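Endopolygalacturonase (Chondrostereum purpureum, PDB 1K5C) probably hydrolyses the alpha-1,4 links between galacturonate units of polygalacturonan, the acidic backbone of plant pectin. Local coordinates at residues H75-N80 against K110-L115; L83-K88 against H150-F155; V114-A119 against V138-G143. All blocks are in the same frame, centred on the assembly; numbering follows the deposited sequence.

Interaction 1: residues H75-N80 against K110-L115; sequences HIFDGN and KKFEVL
Phe77 sets the edge of its ring against the face of Phe112, and this is the buried, tightly packed side of the contact. CE1 of Phe77 lies 3.7 Å from CD1 of Phe112, with the ring planes at 73°, an offset edge-to-face pair. Phe112 presents that face because its CG stands between the backbone N and the carbonyl carbon (chi1 61°). Val114, also buried, points to the same side of the sheet as Phe77, and Leu101 of strand 101-104 touches all three side chains from within. Four backbone bonds join the strands in parallel register: Glu113 N to His75 O, Phe77 N to Glu113 O, Leu115 N to Phe77 O and Gly79 N to Leu115 O.

The other face, carrying Ile76, Glu113, Asp78 and Leu115, is partly exposed. CG2 of Ile76 still packs at 3.6 Å on CB of Leu115, and CD1 of Ile76 runs alongside OE2 of Glu113 at 4.0 Å. Asp78 OD1 reaches forward to accept from Asn80 N at 3.0 Å, an Asx turn where the strand ends. Parallel strands stacked from successive coils identify the right-handed parallel beta-helix of glycoside hydrolase family 28.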
loop_
_atom_site.group_PDB
_atom_site.type_symbol
_atom_site.label_atom_id
_atom_site.label_comp_id
_atom_site.label_asym_id
_atom_site.label_seq_id
_atom_site.Cartn_x
_atom_site.Cartn_y
_atom_site.Cartn_z
ATOM N N HIS A 75 14.079 11.678 -8.924
ATOM C CA HIS A 75 13.394 11.706 -10.217
ATOM C C HIS A 75 12.006 11.073 -10.143
ATOM O O HIS A 75 11.618 10.468 -9.144
ATOM C CB HIS A 75 14.277 11.041 -11.286
ATOM C CG HIS A 75 15.462 11.890 -11.570
ATOM N ND1 HIS A 75 15.412 13.023 -12.323
ATOM C CD2 HIS A 75 16.754 11.733 -11.136
ATOM C CE1 HIS A 75 16.628 13.580 -12.358
ATOM N NE2 HIS A 75 17.427 12.826 -11.696
ATOM N N ILE A 76 11.265 11.285 -11.247
ATOM C CA ILE A 76 9.821 11.013 -11.313
ATOM C C ILE A 76 9.504 10.011 -12.414
ATOM O O ILE A 76 10.024 10.135 -13.547
ATOM C CB ILE A 76 9.078 12.332 -11.603
ATOM C CG1 ILE A 76 9.262 13.347 -10.458
ATOM C CG2 ILE A 76 7.606 12.097 -11.886
ATOM C CD1 ILE A 76 8.807 14.733 -10.826
ATOM N N PHE A 77 8.619 9.076 -12.078
ATOM C CA PHE A 77 7.881 8.260 -13.060
ATOM C C PHE A 77 6.498 8.900 -13.181
ATOM O O PHE A 77 5.734 8.899 -12.207
ATOM C CB PHE A 77 7.710 6.822 -12.562
ATOM C CG PHE A 77 8.984 6.023 -12.438
ATOM C CD1 PHE A 77 9.731 6.058 -11.247
ATOM C CD2 PHE A 77 9.440 5.220 -13.464
ATOM C CE1 PHE A 77 10.892 5.291 -11.132
ATOM C CE2 PHE A 77 10.578 4.458 -13.328
ATOM C CZ PHE A 77 11.318 4.470 -12.148
ATOM N N ASP A 78 6.212 9.504 -14.343
ATOM C CA ASP A 78 4.964 10.266 -14.549
ATOM C C ASP A 78 3.969 9.400 -15.344
ATOM O O ASP A 78 4.210 9.094 -16.525
ATOM C CB ASP A 78 5.294 11.551 -15.278
ATOM C CG ASP A 78 4.101 12.465 -15.541
ATOM O OD1 ASP A 78 2.962 12.063 -15.294
ATOM O OD2 ASP A 78 4.401 13.597 -16.004
ATOM N N GLY A 79 2.899 9.000 -14.684
ATOM C CA GLY A 79 1.915 8.118 -15.274
ATOM C C GLY A 79 0.815 8.827 -16.044
ATOM O O GLY A 79 -0.075 8.140 -16.626
ATOM N N ASN A 80 0.794 10.164 -16.106
ATOM C CA ASN A 80 -0.240 10.873 -16.859
ATOM C C ASN A 80 -1.650 10.458 -16.412
ATOM O O ASN A 80 -2.585 10.400 -17.229
ATOM C CB ASN A 80 -0.066 10.669 -18.388
ATOM C CG ASN A 80 0.816 11.756 -18.945
ATOM O OD1 ASN A 80 0.583 12.938 -18.723
ATOM N ND2 ASN A 80 1.834 11.385 -19.717
ATOM N N LYS A 110 15.358 3.711 -3.415
ATOM C CA LYS A 110 15.312 4.973 -2.655
ATOM C C LYS A 110 14.989 6.169 -3.517
ATOM O O LYS A 110 15.441 6.309 -4.650
ATOM C CB LYS A 110 16.745 5.214 -2.049
ATOM C CG LYS A 110 17.248 4.093 -1.161
ATOM C CD LYS A 110 18.755 4.006 -1.002
ATOM C CE LYS A 110 19.423 3.382 -2.311
ATOM N NZ LYS A 110 20.887 3.267 -1.936
ATOM N N LYS A 111 14.249 7.110 -2.903
ATOM C CA LYS A 111 14.244 8.522 -3.329
ATOM C C LYS A 111 13.861 8.712 -4.770
ATOM O O LYS A 111 14.547 9.307 -5.600
ATOM C CB LYS A 111 15.612 9.160 -3.027
ATOM C CG LYS A 111 15.860 9.336 -1.523
ATOM C CD LYS A 111 14.989 10.467 -0.961
ATOM C CE LYS A 111 15.315 10.865 0.440
ATOM N NZ LYS A 111 14.504 12.119 0.683
ATOM N N PHE A 112 12.657 8.182 -5.122
ATOM C CA PHE A 112 12.021 8.596 -6.380
ATOM C C PHE A 112 10.545 8.832 -6.102
ATOM O O PHE A 112 10.014 8.496 -5.031
ATOM C CB PHE A 112 12.250 7.588 -7.515
ATOM C CG PHE A 112 11.703 6.208 -7.244
ATOM C CD1 PHE A 112 10.385 5.897 -7.530
ATOM C CD2 PHE A 112 12.570 5.226 -6.725
ATOM C CE1 PHE A 112 9.916 4.593 -7.341
ATOM C CE2 PHE A 112 12.111 3.948 -6.525
ATOM C CZ PHE A 112 10.781 3.630 -6.810
ATOM N N GLU A 113 9.889 9.401 -7.113
ATOM C CA GLU A 113 8.468 9.749 -7.017
ATOM C C GLU A 113 7.712 9.083 -8.154
ATOM O O GLU A 113 8.174 9.061 -9.297
ATOM C CB GLU A 113 8.304 11.270 -7.119
ATOM C CG GLU A 113 6.839 11.723 -7.248
ATOM C CD GLU A 113 6.701 13.203 -7.143
ATOM O OE1 GLU A 113 7.109 13.812 -6.176
ATOM O OE2 GLU A 113 6.062 13.770 -8.015
ATOM N N VAL A 114 6.548 8.554 -7.815
ATOM C CA VAL A 114 5.529 8.178 -8.789
ATOM C C VAL A 114 4.509 9.304 -8.797
ATOM O O VAL A 114 3.923 9.591 -7.748
ATOM C CB VAL A 114 4.889 6.826 -8.399
ATOM C CG1 VAL A 114 3.699 6.557 -9.281
ATOM C CG2 VAL A 114 5.975 5.728 -8.463
ATOM N N LEU A 115 4.349 9.933 -9.951
ATOM C CA LEU A 115 3.450 11.083 -10.095
ATOM C C LEU A 115 2.240 10.654 -10.945
ATOM O O LEU A 115 2.401 10.180 -12.089
ATOM C CB LEU A 115 4.196 12.211 -10.794
ATOM C CG LEU A 115 3.356 13.450 -11.147
ATOM C CD1 LEU A 115 2.828 14.166 -9.875
ATOM C CD2 LEU A 115 4.184 14.431 -11.965
#

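Interaction 2: residues L83-K88 against H150-F155; sequences LYWDGK and HNTDGF
His150 spreads its imidazole against the backbone of Gly87 and Lys88, and the contact is mostly ring against peptide. Starting at the root, CB of His150 is 4.0 Å from Gly87 O. CG comes closer to that same Gly87 O, at 3.6 Å, and ND1 closer still, at 3.4 Å from Gly87 O. The carbonyl oxygen stands over one ring face, offset toward the rim, so ND1 meets it at a poor angle and the contact is one of packing. On the other branch CD2 lies 3.7 Å from Lys88 O. Farther out, CE1 is 3.8 Å from Gly87 O, and NE2, at the tip, is the ring atom most distant from that oxygen. CG anti to the backbone N (chi1 -156°) is what carries the ring to these two peptides.

Their shape is set by an Asx turn: Asp86 OD1 accepts from Lys88 N, which sits above the carboxylate plane, and Gly87 takes a positive phi of 85° between them. Asp86 OD1 also pairs with Lys96 in a salt bridge.

Asn151, seen to bind galacturonate in this protein, brings its OD1 to 3.7 Å from Lys88 O; that OD1 accepts from Thr90 N, which helps to hold the amide in place. Deeper in, Thr152 CG2 stops 4.2 Å from Trp85 NE1, the two side chains crossing at about a right angle, while the indole N-H goes to Ser117 O and Thr152 OG1 accepts from Gln172 N. The Trp85 ring also reaches Gly143 of the 3-10 segment 141-143. Residues 83-88 lie in the loop between strands 76-78 and 101-104; the loop residues 150-155 follow strand 130-139 and lead into strand 155-158, beside the substrate-binding residues Asn91 and Asp173.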
loop_
_atom_site.group_PDB
_atom_site.type_symbol
_atom_site.label_atom_id
_atom_site.label_comp_id
_atom_site.label_asym_id
_atom_site.label_seq_id
_atom_site.Cartn_x
_atom_site.Cartn_y
_atom_site.Cartn_z
ATOM N N LEU A 83 -5.180 11.739 -17.588
ATOM C CA LEU A 83 -5.717 11.371 -18.898
ATOM C C LEU A 83 -6.631 10.160 -18.858
ATOM O O LEU A 83 -7.311 9.843 -19.862
ATOM C CB LEU A 83 -4.562 11.107 -19.878
ATOM C CG LEU A 83 -3.602 12.260 -20.085
ATOM C CD1 LEU A 83 -2.483 11.812 -21.100
ATOM C CD2 LEU A 83 -4.292 13.530 -20.557
ATOM N N TYR A 84 -6.640 9.468 -17.722
ATOM C CA TYR A 84 -7.471 8.262 -17.560
ATOM C C TYR A 84 -8.576 8.459 -16.526
ATOM O O TYR A 84 -9.633 7.867 -16.636
ATOM C CB TYR A 84 -6.614 7.126 -17.103
ATOM C CG TYR A 84 -5.368 6.779 -17.928
ATOM C CD1 TYR A 84 -5.401 5.777 -18.882
ATOM C CD2 TYR A 84 -4.191 7.473 -17.694
ATOM C CE1 TYR A 84 -4.247 5.490 -19.636
ATOM C CE2 TYR A 84 -3.013 7.159 -18.403
ATOM C CZ TYR A 84 -3.067 6.144 -19.360
ATOM O OH TYR A 84 -1.925 5.771 -20.039
ATOM N N TRP A 85 -8.280 9.207 -15.431
ATOM C CA TRP A 85 -9.192 9.212 -14.271
ATOM C C TRP A 85 -10.589 9.625 -14.662
ATOM O O TRP A 85 -10.802 10.633 -15.348
ATOM C CB TRP A 85 -8.651 10.203 -13.227
ATOM C CG TRP A 85 -7.327 9.839 -12.643
ATOM C CD1 TRP A 85 -6.788 8.579 -12.498
ATOM C CD2 TRP A 85 -6.367 10.765 -12.103
ATOM N NE1 TRP A 85 -5.548 8.676 -11.894
ATOM C CE2 TRP A 85 -5.259 9.997 -11.670
ATOM C CE3 TRP A 85 -6.320 12.158 -11.998
ATOM C CZ2 TRP A 85 -4.117 10.579 -11.094
ATOM C CZ3 TRP A 85 -5.172 12.744 -11.446
ATOM C CH2 TRP A 85 -4.092 11.955 -11.011
ATOM N N ASP A 86 -11.559 8.882 -14.120
ATOM C CA ASP A 86 -12.968 9.129 -14.458
ATOM C C ASP A 86 -13.874 8.870 -13.242
ATOM O O ASP A 86 -15.100 8.724 -13.436
ATOM C CB ASP A 86 -13.395 8.291 -15.629
ATOM C CG ASP A 86 -13.433 6.809 -15.346
ATOM O OD1 ASP A 86 -12.900 6.404 -14.307
ATOM O OD2 ASP A 86 -13.989 6.017 -16.181
ATOM N N GLY A 87 -13.324 8.772 -12.053
ATOM C CA GLY A 87 -14.085 8.499 -10.852
ATOM C C GLY A 87 -14.330 7.029 -10.599
ATOM O O GLY A 87 -14.845 6.678 -9.526
ATOM N N LYS A 88 -14.030 6.139 -11.569
ATOM C CA LYS A 88 -14.394 4.729 -11.455
ATOM C C LYS A 88 -13.178 3.815 -11.271
ATOM O O LYS A 88 -13.358 2.634 -10.954
ATOM C CB LYS A 88 -15.205 4.292 -12.680
ATOM C CG LYS A 88 -16.537 5.067 -12.773
ATOM C CD LYS A 88 -17.297 4.662 -14.038
ATOM C CE LYS A 88 -18.643 5.399 -14.056
ATOM N NZ LYS A 88 -19.337 5.278 -15.403
ATOM N N HIS A 150 -9.015 7.293 -8.475
ATOM C CA HIS A 150 -9.737 6.194 -7.820
ATOM C C HIS A 150 -8.855 4.943 -7.881
ATOM O O HIS A 150 -8.149 4.724 -8.874
ATOM C CB HIS A 150 -11.076 5.958 -8.574
ATOM C CG HIS A 150 -12.078 5.328 -7.735
ATOM N ND1 HIS A 150 -12.846 6.089 -6.858
ATOM C CD2 HIS A 150 -12.493 4.027 -7.605
ATOM C CE1 HIS A 150 -13.667 5.259 -6.222
ATOM N NE2 HIS A 150 -13.474 4.018 -6.634
ATOM N N ASN A 151 -8.880 4.123 -6.826
ATOM C CA ASN A 151 -8.050 2.914 -6.779
ATOM C C ASN A 151 -6.559 3.272 -6.956
ATOM O O ASN A 151 -5.782 2.458 -7.460
ATOM C CB ASN A 151 -8.448 1.831 -7.779
ATOM C CG ASN A 151 -9.909 1.406 -7.608
ATOM O OD1 ASN A 151 -10.751 1.609 -8.509
ATOM N ND2 ASN A 151 -10.224 0.825 -6.495
ATOM N N THR A 152 -6.171 4.442 -6.440
ATOM C CA THR A 152 -4.793 4.933 -6.558
ATOM C C THR A 152 -3.931 4.503 -5.377
ATOM O O THR A 152 -3.160 5.289 -4.792
ATOM C CB THR A 152 -4.812 6.448 -6.737
ATOM O OG1 THR A 152 -5.754 7.011 -5.795
ATOM C CG2 THR A 152 -5.180 6.825 -8.189
ATOM N N ASP A 153 -4.004 3.195 -5.060
ATOM C CA ASP A 153 -3.236 2.645 -3.939
ATOM C C ASP A 153 -1.766 3.045 -4.051
ATOM O O ASP A 153 -1.158 2.972 -5.112
ATOM C CB ASP A 153 -3.252 1.104 -3.951
ATOM C CG ASP A 153 -4.617 0.455 -3.924
ATOM O OD1 ASP A 153 -5.627 1.084 -4.304
ATOM O OD2 ASP A 153 -4.651 -0.757 -3.543
ATOM N N GLY A 154 -1.167 3.413 -2.908
ATOM C CA GLY A 154 0.260 3.753 -2.937
ATOM C C GLY A 154 1.149 2.522 -3.187
ATOM O O GLY A 154 1.891 2.469 -4.186
ATOM N N PHE A 155 1.031 1.580 -2.261
ATOM C CA PHE A 155 1.813 0.337 -2.312
ATOM C C PHE A 155 0.855 -0.835 -2.110
ATOM O O PHE A 155 0.143 -0.871 -1.101
ATOM C CB PHE A 155 2.854 0.278 -1.163
ATOM C CG PHE A 155 3.811 1.447 -1.173
ATOM C CD1 PHE A 155 5.000 1.400 -1.930
ATOM C CD2 PHE A 155 3.537 2.608 -0.434
ATOM C CE1 PHE A 155 5.857 2.492 -1.928
ATOM C CE2 PHE A 155 4.399 3.676 -0.439
ATOM C CZ PHE A 155 5.550 3.659 -1.199
#

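Interaction 3: residues V114-A119 against V138-G143; sequences VLNSPA and VDDFAG
The hydroxyl of Ser117 is pinched between two acceptors: OG lies 2.7 Å from Asp140 OD2 and 2.6 Å from Ala119 O, and its one proton cannot serve both fully at once. The firm bond to the Asp140 carboxylate is at its other oxygen, where OD1 accepts from Ser117 N at 2.9 Å on the syn side, 32° out of the carboxylate plane; the hydroxyl may add to it. Asp140 keeps CG anti to its carbonyl carbon (chi1 -74°), which brings both oxygens to the one serine. The group is buried, with Thr152 touching it, so these contacts may help to stabilise its negative charge.

Just before this turn the two segments are neighbouring rungs of the parallel beta-helix, strand 108-115 in one coil and strand 130-139 in the next. Asp139 N bonds to Val114 O at 2.8 Å. One step on, Asn116 N donates to Asp139 O at 2.9 Å, though tilted 30° from the carbonyl plane. Val114 and Val138 point inward together onto Ile122, while on the outer side Leu115 CD1 rests against Asp139 O.

Beyond the strands a water bridges the two segments. It is 2.7 Å from Asn116 OD1 and 2.8 Å from Asp139 OD1, placed to donate to either, although more acceptors are in reach than it has protons, and it accepts from Ala142 N at 2.9 Å. Asp139 OD1 also takes Phe141 N in an Asx turn that leads into the 3-10 segment 141-143, where Gly143 N bonds back to Asp140 O and Ala142 CB packs beside Asn116 OD1.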
loop_
_atom_site.group_PDB
_atom_site.type_symbol
_atom_site.label_atom_id
_atom_site.label_comp_id
_atom_site.label_asym_id
_atom_site.label_seq_id
_atom_site.Cartn_x
_atom_site.Cartn_y
_atom_site.Cartn_z
ATOM N N VAL A 114 6.548 8.554 -7.815
ATOM C CA VAL A 114 5.529 8.178 -8.789
ATOM C C VAL A 114 4.509 9.304 -8.797
ATOM O O VAL A 114 3.923 9.591 -7.748
ATOM C CB VAL A 114 4.889 6.826 -8.399
ATOM C CG1 VAL A 114 3.699 6.557 -9.281
ATOM C CG2 VAL A 114 5.975 5.728 -8.463
ATOM N N LEU A 115 4.349 9.933 -9.951
ATOM C CA LEU A 115 3.450 11.083 -10.095
ATOM C C LEU A 115 2.240 10.654 -10.945
ATOM O O LEU A 115 2.401 10.180 -12.089
ATOM C CB LEU A 115 4.196 12.211 -10.794
ATOM C CG LEU A 115 3.356 13.450 -11.147
ATOM C CD1 LEU A 115 2.828 14.166 -9.875
ATOM C CD2 LEU A 115 4.184 14.431 -11.965
ATOM N N ASN A 116 1.043 10.824 -10.398
ATOM C CA ASN A 116 -0.190 10.623 -11.177
ATOM C C ASN A 116 -0.254 9.242 -11.861
ATOM O O ASN A 116 -0.381 9.114 -13.081
ATOM C CB ASN A 116 -0.391 11.778 -12.158
ATOM C CG ASN A 116 -0.470 13.098 -11.401
ATOM O OD1 ASN A 116 -0.948 13.120 -10.242
ATOM N ND2 ASN A 116 -0.037 14.164 -12.053
ATOM N N SER A 117 -0.218 8.192 -11.031
ATOM C CA SER A 117 -0.498 6.866 -11.558
ATOM C C SER A 117 -1.939 6.806 -12.101
ATOM O O SER A 117 -2.848 7.406 -11.549
ATOM C CB SER A 117 -0.280 5.806 -10.473
ATOM O OG SER A 117 -1.132 6.012 -9.336
ATOM N N PRO A 118 -2.166 6.006 -13.177
ATOM C CA PRO A 118 -3.551 5.844 -13.664
ATOM C C PRO A 118 -4.464 5.268 -12.599
ATOM O O PRO A 118 -5.629 5.713 -12.509
ATOM C CB PRO A 118 -3.404 4.936 -14.896
ATOM C CG PRO A 118 -2.001 5.306 -15.427
ATOM C CD PRO A 118 -1.172 5.453 -14.127
ATOM N N ALA A 119 -3.987 4.294 -11.852
ATOM C CA ALA A 119 -4.751 3.686 -10.728
ATOM C C ALA A 119 -3.686 3.223 -9.729
ATOM O O ALA A 119 -2.911 4.051 -9.233
ATOM C CB ALA A 119 -5.738 2.641 -11.224
ATOM N N VAL A 138 4.511 8.770 -3.564
ATOM C CA VAL A 138 3.430 8.548 -4.543
ATOM C C VAL A 138 2.582 9.821 -4.469
ATOM O O VAL A 138 1.829 10.019 -3.502
ATOM C CB VAL A 138 2.602 7.287 -4.240
ATOM C CG1 VAL A 138 1.430 7.217 -5.222
ATOM C CG2 VAL A 138 3.500 6.062 -4.330
ATOM N N ASP A 139 2.757 10.697 -5.461
ATOM C CA ASP A 139 2.008 11.943 -5.512
ATOM C C ASP A 139 0.888 11.790 -6.545
ATOM O O ASP A 139 1.090 12.007 -7.739
ATOM C CB ASP A 139 2.891 13.139 -5.852
ATOM C CG ASP A 139 2.127 14.426 -5.824
ATOM O OD1 ASP A 139 0.876 14.404 -5.810
ATOM O OD2 ASP A 139 2.787 15.506 -5.804
ATOM N N ASP A 140 -0.297 11.381 -6.022
ATOM C CA ASP A 140 -1.510 11.356 -6.786
ATOM C C ASP A 140 -2.491 12.428 -6.287
ATOM O O ASP A 140 -3.702 12.334 -6.485
ATOM C CB ASP A 140 -2.176 9.959 -6.761
ATOM C CG ASP A 140 -1.448 8.975 -7.600
ATOM O OD1 ASP A 140 -0.588 9.278 -8.417
ATOM O OD2 ASP A 140 -1.798 7.734 -7.394
ATOM N N PHE A 141 -1.960 13.499 -5.687
ATOM C CA PHE A 141 -2.823 14.564 -5.141
ATOM C C PHE A 141 -3.777 15.129 -6.204
ATOM O O PHE A 141 -4.918 15.497 -5.878
ATOM C CB PHE A 141 -1.918 15.664 -4.565
ATOM C CG PHE A 141 -2.731 16.801 -3.996
ATOM C CD1 PHE A 141 -3.435 16.648 -2.776
ATOM C CD2 PHE A 141 -2.830 18.005 -4.636
ATOM C CE1 PHE A 141 -4.181 17.690 -2.272
ATOM C CE2 PHE A 141 -3.620 19.037 -4.118
ATOM C CZ PHE A 141 -4.295 18.862 -2.927
ATOM N N ALA A 142 -3.326 15.265 -7.465
ATOM C CA ALA A 142 -4.178 15.800 -8.508
ATOM C C ALA A 142 -5.452 14.990 -8.644
ATOM O O ALA A 142 -6.481 15.502 -9.153
ATOM C CB ALA A 142 -3.395 15.827 -9.830
ATOM N N GLY A 143 -5.432 13.714 -8.259
ATOM C CA GLY A 143 -6.619 12.848 -8.317
ATOM C C GLY A 143 -7.741 13.288 -7.374
ATOM O O GLY A 143 -8.863 12.772 -7.498
HETATM O O HOH W 1 -0.558 14.890 -8.224
#

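From the N terminus, residues 75-80 start interaction 1, which closes when the chain comes round one coil later at 110-115. Before that closure the loop at 83-88 has already begun interaction 2, so the two cross; interaction 2 waits until 150-155. Interaction 3 (114-119 with 138-143) is nested inside that longer loop and begins on the strand where interaction 1 ends, sharing Val114 and Leu115. Interactions 1 and 3 thus tie three successive strands, 76-78, 108-115 and 130-139, side by side, while interaction 2 joins the loops beyond their ends. Interactions 2 and 3 also touch directly, Thr152 CB lying 3.3 Å from Asp140 OD2.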